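PDB 4NOC: putative signal transduction protein with CBS domains from Kribbella flavida, which is of unknown function but probably senses, through its paired CBS domains, a small regulatory ligand, perhaps an adenosine nucleotide, in signalling. Local coordinates for residues 14-17 with 18-22; 53-56 with 57-61; 107-111 with 112-116; 115-118 with 119-123; 136-139 with 140-144. All coordinates share one frame; numbering follows the deposited sequence.

Contact 1: 14-17 with 18-22; sequences PVVG and LDSDA
The flat group on which this turn closes is the peptide carbonyl of Gly17, and Ser20 meets it both in its plane and above it. In the carbonyl plane, on a lone pair, stands the hydroxyl: Ser20 OG donates to Gly17 O at 2.6 Å. Above that plane, 68° out of it, comes the backbone of the same serine, with Ser20 N donating to Gly17 O at 3.0 Å. The amide bond closes a type I beta turn from Gly17 to Ser20, and the hydroxyl adds a side-chain clasp to it. OG lies between its own backbone N and carbonyl carbon (chi1 68°), which folds the hydroxyl back across the turn instead of away from it. Serine suits the place because its single methylene is just long enough. Beside the clasp lies the branched carbon of a strand residue, Val16 CB, 3.8 Å from Ser20 OG.

Leu18 points the other way, into the protein, where it packs on Val39 and Leu95, while the carboxylate of Asp19 forms a salt bridge with Arg92. Asp21, at the N-cap of helix 22-31, accepts from Glu24 N. Chemically, the last carbonyl of strand 15-17 is satisfied by two donors from a single residue, so the chain can leave the sheet with that oxygen paired, and the serine hydroxyl is probably fixed in rotation by the same bond.

Contact 2: 53-56 with 57-61; sequences SQVV and RFLVP
Val55 and Leu59 are brought side by side by unlike torsions: CG1 of Val55 is anti to its backbone N (chi1 177°), whereas CG of Leu59 is anti to its carbonyl carbon and lies beside its N (chi1 -65°). Both side chains then point the same way, with Val55 CG1 4.0 Å from Leu59 CD1. The leucine branch point also leans over the helix backbone, Leu59 CG being 3.2 Å from Val55 O. On another face of the helix Gln54 bends at its second torsion (chi2 62°), which turns the amide toward the extended Arg57 chain; Gln54 OE1 comes 4.0 Å from Arg57 CD. The amide and guanidinium planes are nearly parallel, though their polar ends are engaged elsewhere: Gln54 NE2 donates to Leu94 O, and Arg57 NH1 makes a weak bond to Arg120 O of the second subunit.

The backbone beneath is a regular helix as far as Arg57 N to Ser53 O, 2.9 Å, and Phe58 N to Gln54 O. At Leu59 the bonding is weaker and shared between Val55 O and Val56 O, and Val60 N then closes the last turn on Val56 O at 3.1 Å. Val60 leaves helical angles, and its CG2 stays 4.3 Å from Val56 CG1.

Helix 52-59 follows directly on strand 46-51. Its Val55 packs on Val26 and Leu29 of helix 22-31 and on Leu144 of the second subunit, while Val60 rests on Ala115 of that subunit.

Contact 3: 107-111 with 112-116; sequences HDDTV and LEVAA. With SO4 (sulfate ion), chain E.
Glu113 folds back across Thr110, its atoms from CB outward meeting the start of their own helix. Its CB sits 3.6 Å from Thr110 OG1. With CG anti to the carbonyl carbon and beside the backbone N (chi1 -69°), the chain runs toward the preceding loop, bringing Glu113 CG within 3.2 Å of Thr110 OG1. Glu113 CD lies 3.4 Å from Thr110 OG1, and OE2 stands farther from it. At the tip, Glu113 OE1 accepts from Thr110 N at 2.8 Å, the N-H coming from 42° above the carboxylate plane. In exchange, Glu113 N donates to Thr110 OG1 at 3.1 Å.

The glutamate tip also lies near another acid, Asp109 OD1 being 3.6 Å from Glu113 OE1, with the carboxylate planes 74° apart. Such closeness of like charges could raise the proton affinity of one of them, although the helix start would tend to offset it. With an alanine here the carboxylate is gone, and Thr110 N would probably be left without its acceptor and the loop freer to move.

Behind the cap, Val114 N bonds Thr110 O at 3.0 Å and Ala115 N bonds Val111 O. Farther back, His107 N donates to sulfate O3 at 3.1 Å; the ion is probably from the crystallisation liquor. Threonine as N-cap and glutamate three residues on make a classic capping box, opening helix 111-121 of the second CBS domain.

Contact 4: 115-118 with 119-123; sequences AAIM and ARLRC
Ile117 and Leu121 share the straightest bond of this helix end: Leu121 N donates to Ile117 O at 2.9 Å with an N-H...acceptor angle of 169°. The preceding turn is also well bonded, slightly less straight, with Ala119 N on Ala115 O at 2.8 Å and Arg120 N on Ala116 O. At the last turn the geometry changes. Arg122 N lies close to Met118 O, but the bond is bent and weak. A water steps in, donating to Met118 O at 3.0 Å and to Cys123 O at 2.9 Å, and so ties the helix end to the chain leaving it. Arg122 takes a positive phi (54°), which turns the backbone out of the helix.

This is the C-terminal end of the helix in a beta-alpha-beta unit, in which helix 111-121 links strand 104-106 to the parallel strand 125-130, as in the CBS domain fold. Arg122 donates through NH2 to Gln54 OE1 of the second subunit.

Outside the backbone, Ile117 CG2 lies alongside Leu121 CD1 at 4.0 Å, the two side chains pointing the same way. Met118, modelled as selenomethionine, bends at its end so that its CE comes 3.6 Å from Cys123 O, while Met118 CB is 4.3 Å from Cys123 SG. The compact thiol suits this buried bend. Alanines suit the face turned to the second subunit, where Ala116 packs on its Val64 and Ala119 on its Gln65.

Contact 5: 136-139 with 140-144; sequences GAIT and ASRLL
Thr139 provides both polar links between strand and helix. Its hydroxyl accepts from the backbone, with Arg142 N 3.0 Å from Thr139 OG1, and its carbonyl accepts one residue further on, with Leu143 N 3.0 Å from Thr139 O. The hydroxyl is placed for this by its first torsion (chi1 61°), which puts OG1 between the residue's own N and carbonyl carbon, facing the first helical turn. The Arg142 chain packs against the same hydroxyl, Arg142 CB lying 3.2 Å from Thr139 OG1, and the two side chains cross near a right angle. Threonine suits the junction because its branched carbon fits a strand while its oxygen serves as the N-cap. A valine in its place keeps the shape but not the oxygen, and the N-H of Arg142 would probably lose its acceptor, leaving the first helical turn less firmly anchored to the strand.

Apolar contact comes next. Ile138 CG2 touches the aliphatic part of Arg142 at its CG, 4.0 Å away. The arginine's chain bends at its second torsion and carries the guanidinium away from the strand.

The charged and polar tips are held elsewhere. Arg142 NE donates to Met9 O and NH1 pairs with Glu145, while Ser141 OG accepts from Arg33 NE of the second subunit.

Strand 136-139 and helix 140-144 are set at 73° to each other. The strand lies at the edge of its three-stranded sheet within the chain, beside antiparallel strand 125-130. Ile138 packs on Val126 there and on Val114 and Met118 of helix 111-121, against which Leu143 also rests.

Contact 5 is the buried one and contact 1 the surface one; contacts 2, 3 and 4 lie between. Contacts 3 and 4 divide helix 111-121 into its capped start and water-linked end, sharing Ala115 and Ala116. Contact 5 packs on both, with Met118 CE against the strand-to-helix junction and Leu143 against Ala115. Contacts 1 and 2 belong to the first CBS domain, their centres about 17 Å apart. Chemistry follows position: threonine hydroxyls accept at the helix starts of contacts 3 and 5, whereas the serine hydroxyl of contact 1 donates where its turn closes; the helix ends in contacts 2 and 4 combine backbone bonds, some weak, with aliphatic pairs. All except contact 1 touch the second subunit.

Contact 1: 14-17 with 18-22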
loop_
_atom_site.group_PDB
_atom_site.type_symbol
_atom_site.label_atom_id
_atom_site.label_comp_id
_atom_site.label_asym_id
_atom_site.label_seq_id
_atom_site.Cartn_x
_atom_site.Cartn_y
_atom_site.Cartn_z
ATOM N N PRO A 14 9.861 -1.408 9.710
ATOM C CA PRO A 14 11.245 -0.939 9.553
ATOM C C PRO A 14 11.357 0.521 9.113
ATOM O O PRO A 14 10.555 1.063 8.332
ATOM C CB PRO A 14 11.841 -1.883 8.513
ATOM C CG PRO A 14 10.692 -2.546 7.879
ATOM C CD PRO A 14 9.536 -2.523 8.810
ATOM N N VAL A 15 12.388 1.148 9.655
ATOM C CA VAL A 15 12.621 2.571 9.536
ATOM C C VAL A 15 14.005 2.744 8.921
ATOM O O VAL A 15 14.911 1.942 9.199
ATOM C CB VAL A 15 12.564 3.194 10.958
ATOM C CG1 VAL A 15 13.259 4.516 11.022
ATOM C CG2 VAL A 15 11.109 3.307 11.430
ATOM N N VAL A 16 14.169 3.748 8.057
ATOM C CA VAL A 16 15.501 4.105 7.557
ATOM C C VAL A 16 15.713 5.615 7.602
ATOM O O VAL A 16 14.745 6.386 7.513
ATOM C CB VAL A 16 15.748 3.641 6.094
ATOM C CG1 VAL A 16 15.799 2.118 5.990
ATOM C CG2 VAL A 16 14.698 4.239 5.152
ATOM N N GLY A 17 16.973 6.032 7.735
ATOM C CA GLY A 17 17.306 7.445 7.756
ATOM C C GLY A 17 17.306 8.077 6.372
ATOM O O GLY A 17 17.654 7.443 5.372
ATOM N N LEU A 18 16.891 9.333 6.323
ATOM C CA LEU A 18 16.924 10.144 5.112
ATOM C C LEU A 18 18.310 10.147 4.439
ATOM O O LEU A 18 18.424 10.108 3.207
ATOM C CB LEU A 18 16.517 11.561 5.499
ATOM C CG LEU A 18 15.900 12.529 4.501
ATOM C CD1 LEU A 18 14.918 11.835 3.606
ATOM C CD2 LEU A 18 15.211 13.653 5.264
ATOM N N ASP A 19 19.369 10.181 5.238
ATOM C CA ASP A 19 20.711 10.187 4.669
ATOM C C ASP A 19 21.347 8.797 4.563
ATOM O O ASP A 19 22.514 8.672 4.227
ATOM C CB ASP A 19 21.615 11.139 5.454
ATOM C CG ASP A 19 21.005 12.522 5.599
ATOM O OD1 ASP A 19 20.380 12.997 4.621
ATOM O OD2 ASP A 19 21.135 13.122 6.695
ATOM N N SER A 20 20.580 7.751 4.834
ATOM C CA SER A 20 21.125 6.402 4.734
ATOM C C SER A 20 21.182 5.885 3.281
ATOM O O SER A 20 20.568 6.447 2.367
ATOM C CB SER A 20 20.375 5.430 5.658
ATOM O OG SER A 20 19.059 5.225 5.201
ATOM N N ASP A 21 21.948 4.824 3.083
ATOM C CA ASP A 21 22.266 4.318 1.757
ATOM C C ASP A 21 21.041 3.806 0.977
ATOM O O ASP A 21 20.273 2.989 1.472
ATOM C CB ASP A 21 23.321 3.218 1.890
ATOM C CG ASP A 21 23.653 2.562 0.568
ATOM O OD1 ASP A 21 24.436 3.148 -0.210
ATOM O OD2 ASP A 21 23.134 1.450 0.312
ATOM N N ALA A 22 20.874 4.289 -0.252
ATOM C CA ALA A 22 19.752 3.865 -1.096
ATOM C C ALA A 22 19.729 2.356 -1.346
ATOM O O ALA A 22 18.677 1.726 -1.203
ATOM C CB ALA A 22 19.751 4.619 -2.432
#

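Contact 2: 53-56 with 57-61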
loop_
_atom_site.group_PDB
_atom_site.type_symbol
_atom_site.label_atom_id
_atom_site.label_comp_id
_atom_site.label_asym_id
_atom_site.label_seq_id
_atom_site.Cartn_x
_atom_site.Cartn_y
_atom_site.Cartn_z
ATOM N N SER A 53 7.022 0.963 -4.810
ATOM C CA SER A 53 6.620 1.432 -6.129
ATOM C C SER A 53 7.386 2.686 -6.546
ATOM O O SER A 53 7.698 2.855 -7.726
ATOM C CB SER A 53 5.103 1.656 -6.197
ATOM O OG SER A 53 4.714 2.767 -5.416
ATOM N N GLN A 54 7.728 3.538 -5.578
ATOM C CA GLN A 54 8.490 4.766 -5.850
ATOM C C GLN A 54 9.944 4.442 -6.177
ATOM O O GLN A 54 10.608 5.146 -6.961
ATOM C CB GLN A 54 8.396 5.739 -4.666
ATOM C CG GLN A 54 9.350 6.958 -4.709
ATOM C CD GLN A 54 9.125 7.891 -5.902
ATOM O OE1 GLN A 54 8.067 7.892 -6.528
ATOM N NE2 GLN A 54 10.135 8.692 -6.211
ATOM N N VAL A 55 10.428 3.353 -5.592
ATOM C CA VAL A 55 11.771 2.877 -5.893
ATOM C C VAL A 55 11.803 2.352 -7.330
ATOM O O VAL A 55 12.750 2.604 -8.089
ATOM C CB VAL A 55 12.230 1.812 -4.857
ATOM C CG1 VAL A 55 13.604 1.248 -5.219
ATOM C CG2 VAL A 55 12.265 2.438 -3.466
ATOM N N VAL A 56 10.741 1.649 -7.709
ATOM C CA VAL A 56 10.593 1.190 -9.079
ATOM C C VAL A 56 10.553 2.380 -10.037
ATOM O O VAL A 56 11.205 2.352 -11.065
ATOM C CB VAL A 56 9.345 0.314 -9.258
ATOM C CG1 VAL A 56 9.102 0.034 -10.719
ATOM C CG2 VAL A 56 9.506 -0.992 -8.496
ATOM N N ARG A 57 9.808 3.425 -9.685
ATOM C CA ARG A 57 9.755 4.626 -10.518
ATOM C C ARG A 57 11.152 5.207 -10.687
ATOM O O ARG A 57 11.550 5.565 -11.796
ATOM C CB ARG A 57 8.809 5.687 -9.936
ATOM C CG ARG A 57 8.752 6.977 -10.769
ATOM C CD ARG A 57 7.513 7.832 -10.470
ATOM N NE ARG A 57 7.262 8.825 -11.524
ATOM C CZ ARG A 57 6.139 8.913 -12.239
ATOM N NH1 ARG A 57 5.125 8.083 -12.016
ATOM N NH2 ARG A 57 6.020 9.846 -13.175
ATOM N N PHE A 58 11.899 5.250 -9.587
ATOM C CA PHE A 58 13.237 5.822 -9.583
ATOM C C PHE A 58 14.183 5.058 -10.485
ATOM O O PHE A 58 15.082 5.646 -11.056
ATOM C CB PHE A 58 13.818 5.837 -8.160
ATOM C CG PHE A 58 15.242 6.366 -8.093
ATOM C CD1 PHE A 58 15.488 7.725 -7.900
ATOM C CD2 PHE A 58 16.328 5.507 -8.221
ATOM C CE1 PHE A 58 16.791 8.210 -7.831
ATOM C CE2 PHE A 58 17.638 5.989 -8.170
ATOM C CZ PHE A 58 17.871 7.340 -7.975
ATOM N N LEU A 59 14.001 3.745 -10.577
ATOM C CA LEU A 59 14.936 2.894 -11.306
ATOM C C LEU A 59 14.655 2.856 -12.805
ATOM O O LEU A 59 15.566 2.649 -13.600
ATOM C CB LEU A 59 14.954 1.474 -10.729
ATOM C CG LEU A 59 15.478 1.344 -9.295
ATOM C CD1 LEU A 59 15.158 -0.020 -8.705
ATOM C CD2 LEU A 59 16.976 1.599 -9.259
ATOM N N VAL A 60 13.402 3.058 -13.195
ATOM C CA VAL A 60 13.051 2.995 -14.602
ATOM C C VAL A 60 13.087 4.379 -15.241
ATOM O O VAL A 60 12.294 5.257 -14.884
ATOM C CB VAL A 60 11.674 2.368 -14.821
ATOM C CG1 VAL A 60 11.433 2.184 -16.302
ATOM C CG2 VAL A 60 11.599 1.035 -14.117
ATOM N N PRO A 61 13.994 4.568 -16.208
ATOM C CA PRO A 61 14.148 5.886 -16.828
ATOM C C PRO A 61 12.837 6.331 -17.459
ATOM O O PRO A 61 11.988 5.498 -17.773
ATOM C CB PRO A 61 15.212 5.658 -17.910
ATOM C CG PRO A 61 15.888 4.379 -17.561
ATOM C CD PRO A 61 14.858 3.549 -16.825
#

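Contact 3: 107-111 with 112-116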
loop_
_atom_site.group_PDB
_atom_site.type_symbol
_atom_site.label_atom_id
_atom_site.label_comp_id
_atom_site.label_asym_id
_atom_site.label_seq_id
_atom_site.Cartn_x
_atom_site.Cartn_y
_atom_site.Cartn_z
ATOM N N HIS A 107 0.323 8.183 20.794
ATOM C CA HIS A 107 0.241 6.829 21.327
ATOM C C HIS A 107 -1.018 6.592 22.154
ATOM O O HIS A 107 -1.536 5.478 22.161
ATOM C CB HIS A 107 1.476 6.503 22.171
ATOM C CG HIS A 107 1.472 7.164 23.514
ATOM N ND1 HIS A 107 1.796 8.495 23.687
ATOM C CD2 HIS A 107 1.166 6.686 24.744
ATOM C CE1 HIS A 107 1.683 8.810 24.965
ATOM N NE2 HIS A 107 1.302 7.732 25.628
ATOM N N ASP A 108 -1.528 7.614 22.843
ATOM C CA ASP A 108 -2.743 7.387 23.623
ATOM C C ASP A 108 -4.056 7.673 22.898
ATOM O O ASP A 108 -5.116 7.693 23.534
ATOM C CB ASP A 108 -2.715 8.091 24.975
ATOM C CG ASP A 108 -2.283 9.529 24.872
ATOM O OD1 ASP A 108 -2.239 10.063 23.741
ATOM O OD2 ASP A 108 -1.996 10.126 25.930
ATOM N N ASP A 109 -4.001 7.882 21.582
ATOM C CA ASP A 109 -5.228 7.975 20.798
ATOM C C ASP A 109 -6.058 6.692 20.946
ATOM O O ASP A 109 -5.499 5.591 21.032
ATOM C CB ASP A 109 -4.904 8.124 19.315
ATOM C CG ASP A 109 -4.591 9.541 18.929
ATOM O OD1 ASP A 109 -4.645 10.434 19.804
ATOM O OD2 ASP A 109 -4.319 9.758 17.731
ATOM N N THR A 110 -7.384 6.825 20.915
ATOM C CA THR A 110 -8.269 5.654 20.943
ATOM C C THR A 110 -8.399 5.053 19.569
ATOM O O THR A 110 -7.999 5.658 18.568
ATOM C CB THR A 110 -9.674 6.012 21.423
ATOM O OG1 THR A 110 -10.265 6.926 20.489
ATOM C CG2 THR A 110 -9.615 6.662 22.843
ATOM N N VAL A 111 -8.942 3.844 19.524
ATOM C CA VAL A 111 -9.200 3.150 18.262
ATOM C C VAL A 111 -10.152 3.976 17.384
ATOM O O VAL A 111 -9.961 4.073 16.177
ATOM C CB VAL A 111 -9.838 1.766 18.519
ATOM C CG1 VAL A 111 -10.110 1.062 17.223
ATOM C CG2 VAL A 111 -8.921 0.923 19.358
ATOM N N LEU A 112 -11.172 4.571 18.003
ATOM C CA LEU A 112 -12.130 5.404 17.280
ATOM C C LEU A 112 -11.408 6.585 16.637
ATOM O O LEU A 112 -11.616 6.875 15.463
ATOM C CB LEU A 112 -13.240 5.891 18.221
ATOM C CG LEU A 112 -14.359 6.739 17.601
ATOM C CD1 LEU A 112 -15.003 6.018 16.447
ATOM C CD2 LEU A 112 -15.417 7.106 18.638
ATOM N N GLU A 113 -10.535 7.245 17.401
ATOM C CA GLU A 113 -9.782 8.380 16.861
ATOM C C GLU A 113 -8.921 7.965 15.684
ATOM O O GLU A 113 -8.918 8.626 14.639
ATOM C CB GLU A 113 -8.947 9.051 17.950
ATOM C CG GLU A 113 -9.829 9.765 18.971
ATOM C CD GLU A 113 -9.119 10.093 20.273
ATOM O OE1 GLU A 113 -8.034 9.533 20.527
ATOM O OE2 GLU A 113 -9.656 10.926 21.038
ATOM N N VAL A 114 -8.192 6.869 15.843
ATOM C CA VAL A 114 -7.322 6.411 14.764
ATOM C C VAL A 114 -8.149 6.063 13.539
ATOM O O VAL A 114 -7.767 6.379 12.404
ATOM C CB VAL A 114 -6.450 5.219 15.203
ATOM C CG1 VAL A 114 -5.682 4.649 14.031
ATOM C CG2 VAL A 114 -5.473 5.687 16.285
ATOM N N ALA A 115 -9.299 5.438 13.764
ATOM C CA ALA A 115 -10.168 5.077 12.648
ATOM C C ALA A 115 -10.637 6.345 11.949
ATOM O O ALA A 115 -10.685 6.420 10.714
ATOM C CB ALA A 115 -11.370 4.255 13.142
ATOM N N ALA A 116 -10.987 7.350 12.743
ATOM C CA ALA A 116 -11.565 8.560 12.168
ATOM C C ALA A 116 -10.504 9.229 11.326
ATOM O O ALA A 116 -10.786 9.748 10.229
ATOM C CB ALA A 116 -12.067 9.503 13.263
HETATM S S SO4 E . 2.713 11.640 22.533
HETATM O O1 SO4 E . 1.817 12.787 22.437
HETATM O O2 SO4 E . 3.297 11.588 23.878
HETATM O O3 SO4 E . 1.971 10.416 22.228
HETATM O O4 SO4 E . 3.791 11.809 21.563
#

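Contact 4: 115-118 with 119-123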
loop_
_atom_site.group_PDB
_atom_site.type_symbol
_atom_site.label_atom_id
_atom_site.label_comp_id
_atom_site.label_asym_id
_atom_site.label_seq_id
_atom_site.Cartn_x
_atom_site.Cartn_y
_atom_site.Cartn_z
ATOM N N ALA A 115 -9.299 5.438 13.764
ATOM C CA ALA A 115 -10.168 5.077 12.648
ATOM C C ALA A 115 -10.637 6.345 11.949
ATOM O O ALA A 115 -10.685 6.420 10.714
ATOM C CB ALA A 115 -11.370 4.255 13.142
ATOM N N ALA A 116 -10.987 7.350 12.743
ATOM C CA ALA A 116 -11.565 8.560 12.168
ATOM C C ALA A 116 -10.504 9.229 11.326
ATOM O O ALA A 116 -10.786 9.748 10.229
ATOM C CB ALA A 116 -12.067 9.503 13.263
ATOM N N ILE A 117 -9.274 9.203 11.830
ATOM C CA ILE A 117 -8.157 9.840 11.133
ATOM C C ILE A 117 -7.875 9.126 9.822
ATOM O O ILE A 117 -7.831 9.756 8.759
ATOM C CB ILE A 117 -6.888 9.825 11.972
ATOM C CG1 ILE A 117 -7.016 10.825 13.125
ATOM C CG2 ILE A 117 -5.689 10.162 11.102
ATOM C CD1 ILE A 117 -6.114 10.489 14.284
HETATM N N MSE A 118 -7.713 7.807 9.890
HETATM C CA MSE A 118 -7.347 7.071 8.687
HETATM C C MSE A 118 -8.493 7.079 7.689
HETATM O O MSE A 118 -8.255 7.098 6.496
HETATM C CB MSE A 118 -6.873 5.660 9.015
HETATM C CG MSE A 118 -5.809 5.676 10.111
HETATM SE SE MSE A 118 -5.036 3.886 10.343
HETATM C CE MSE A 118 -4.386 3.604 8.515
ATOM N N ALA A 119 -9.735 7.126 8.163
ATOM C CA ALA A 119 -10.866 7.237 7.223
ATOM C C ALA A 119 -10.859 8.594 6.527
ATOM O O ALA A 119 -11.002 8.696 5.303
ATOM C CB ALA A 119 -12.168 7.044 7.937
ATOM N N ARG A 120 -10.719 9.643 7.328
ATOM C CA ARG A 120 -10.750 11.002 6.806
ATOM C C ARG A 120 -9.621 11.214 5.794
ATOM O O ARG A 120 -9.853 11.728 4.695
ATOM C CB ARG A 120 -10.626 12.007 7.962
ATOM C CG ARG A 120 -10.644 13.470 7.557
ATOM C CD ARG A 120 -10.299 14.378 8.755
ATOM N NE ARG A 120 -10.188 15.761 8.323
ATOM C CZ ARG A 120 -11.149 16.669 8.445
ATOM N NH1 ARG A 120 -12.301 16.358 9.034
ATOM N NH2 ARG A 120 -10.946 17.901 7.990
ATOM N N LEU A 121 -8.404 10.813 6.163
ATOM C CA LEU A 121 -7.248 11.047 5.293
ATOM C C LEU A 121 -7.104 9.967 4.228
ATOM O O LEU A 121 -6.414 10.179 3.242
ATOM C CB LEU A 121 -5.960 11.106 6.106
ATOM C CG LEU A 121 -5.844 12.180 7.182
ATOM C CD1 LEU A 121 -4.444 12.151 7.807
ATOM C CD2 LEU A 121 -6.136 13.543 6.587
ATOM N N ARG A 122 -7.743 8.811 4.432
ATOM C CA ARG A 122 -7.598 7.680 3.502
ATOM C C ARG A 122 -6.130 7.325 3.285
ATOM O O ARG A 122 -5.708 7.091 2.151
ATOM C CB ARG A 122 -8.257 7.971 2.143
ATOM C CG ARG A 122 -9.656 7.404 1.995
ATOM C CD ARG A 122 -10.098 7.304 0.529
ATOM N NE ARG A 122 -10.294 8.613 -0.091
ATOM C CZ ARG A 122 -11.269 8.908 -0.950
ATOM N NH1 ARG A 122 -11.354 10.133 -1.454
ATOM N NH2 ARG A 122 -12.161 7.988 -1.305
ATOM N N CYS A 123 -5.347 7.310 4.361
ATOM C CA CYS A 123 -3.912 7.035 4.232
ATOM C C CYS A 123 -3.666 5.544 4.409
ATOM O O CYS A 123 -4.416 4.873 5.125
ATOM C CB CYS A 123 -3.099 7.848 5.245
ATOM S SG CYS A 123 -3.800 7.779 6.876
HETATM O O HOH W 1 -7.191 4.350 5.837
#

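Contact 5: 136-139 with 140-144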
loop_
_atom_site.group_PDB
_atom_site.type_symbol
_atom_site.label_atom_id
_atom_site.label_comp_id
_atom_site.label_asym_id
_atom_site.label_seq_id
_atom_site.Cartn_x
_atom_site.Cartn_y
_atom_site.Cartn_z
ATOM N N GLY A 136 6.149 2.326 16.282
ATOM C CA GLY A 136 5.601 1.404 15.301
ATOM C C GLY A 136 4.669 2.105 14.317
ATOM O O GLY A 136 4.669 3.344 14.223
ATOM N N ALA A 137 3.872 1.320 13.587
ATOM C CA ALA A 137 2.925 1.877 12.622
ATOM C C ALA A 137 1.603 1.118 12.642
ATOM O O ALA A 137 1.528 -0.006 13.156
ATOM C CB ALA A 137 3.518 1.864 11.224
ATOM N N ILE A 138 0.564 1.747 12.102
ATOM C CA ILE A 138 -0.744 1.121 11.962
ATOM C C ILE A 138 -1.173 1.258 10.506
ATOM O O ILE A 138 -1.456 2.370 10.038
ATOM C CB ILE A 138 -1.796 1.812 12.837
ATOM C CG1 ILE A 138 -1.365 1.822 14.295
ATOM C CG2 ILE A 138 -3.157 1.122 12.709
ATOM C CD1 ILE A 138 -2.195 2.742 15.143
ATOM N N THR A 139 -1.212 0.139 9.786
ATOM C CA THR A 139 -1.636 0.169 8.393
ATOM C C THR A 139 -3.156 0.149 8.319
ATOM O O THR A 139 -3.828 -0.169 9.299
ATOM C CB THR A 139 -1.163 -1.057 7.638
ATOM O OG1 THR A 139 -1.743 -2.218 8.252
ATOM C CG2 THR A 139 0.359 -1.158 7.683
ATOM N N ALA A 140 -3.681 0.464 7.142
ATOM C CA ALA A 140 -5.105 0.383 6.889
ATOM C C ALA A 140 -5.623 -1.037 7.200
ATOM O O ALA A 140 -6.657 -1.181 7.838
ATOM C CB ALA A 140 -5.418 0.796 5.424
ATOM N N SER A 141 -4.906 -2.083 6.779
ATOM C CA SER A 141 -5.407 -3.448 7.012
ATOM C C SER A 141 -5.333 -3.834 8.497
ATOM O O SER A 141 -6.151 -4.603 8.997
ATOM C CB SER A 141 -4.713 -4.488 6.110
ATOM O OG SER A 141 -3.376 -4.750 6.501
ATOM N N ARG A 142 -4.380 -3.257 9.209
ATOM C CA ARG A 142 -4.257 -3.517 10.631
ATOM C C ARG A 142 -5.469 -2.913 11.346
ATOM O O ARG A 142 -6.059 -3.539 12.239
ATOM C CB ARG A 142 -2.925 -2.968 11.176
ATOM C CG ARG A 142 -2.829 -2.860 12.703
ATOM C CD ARG A 142 -2.935 -4.226 13.407
ATOM N NE ARG A 142 -2.559 -4.163 14.827
ATOM C CZ ARG A 142 -2.734 -5.164 15.692
ATOM N NH1 ARG A 142 -3.299 -6.312 15.310
ATOM N NH2 ARG A 142 -2.358 -5.019 16.953
ATOM N N LEU A 143 -5.856 -1.715 10.918
ATOM C CA LEU A 143 -7.047 -1.078 11.454
ATOM C C LEU A 143 -8.291 -1.942 11.179
ATOM O O LEU A 143 -9.110 -2.186 12.082
ATOM C CB LEU A 143 -7.212 0.323 10.862
ATOM C CG LEU A 143 -8.459 1.087 11.312
ATOM C CD1 LEU A 143 -8.486 1.167 12.827
ATOM C CD2 LEU A 143 -8.457 2.473 10.713
ATOM N N LEU A 144 -8.421 -2.439 9.953
ATOM C CA LEU A 144 -9.559 -3.293 9.640
ATOM C C LEU A 144 -9.547 -4.538 10.524
ATOM O O LEU A 144 -10.587 -4.942 11.021
ATOM C CB LEU A 144 -9.575 -3.700 8.168
ATOM C CG LEU A 144 -9.807 -2.576 7.167
ATOM C CD1 LEU A 144 -9.649 -3.112 5.758
ATOM C CD2 LEU A 144 -11.185 -1.965 7.354
#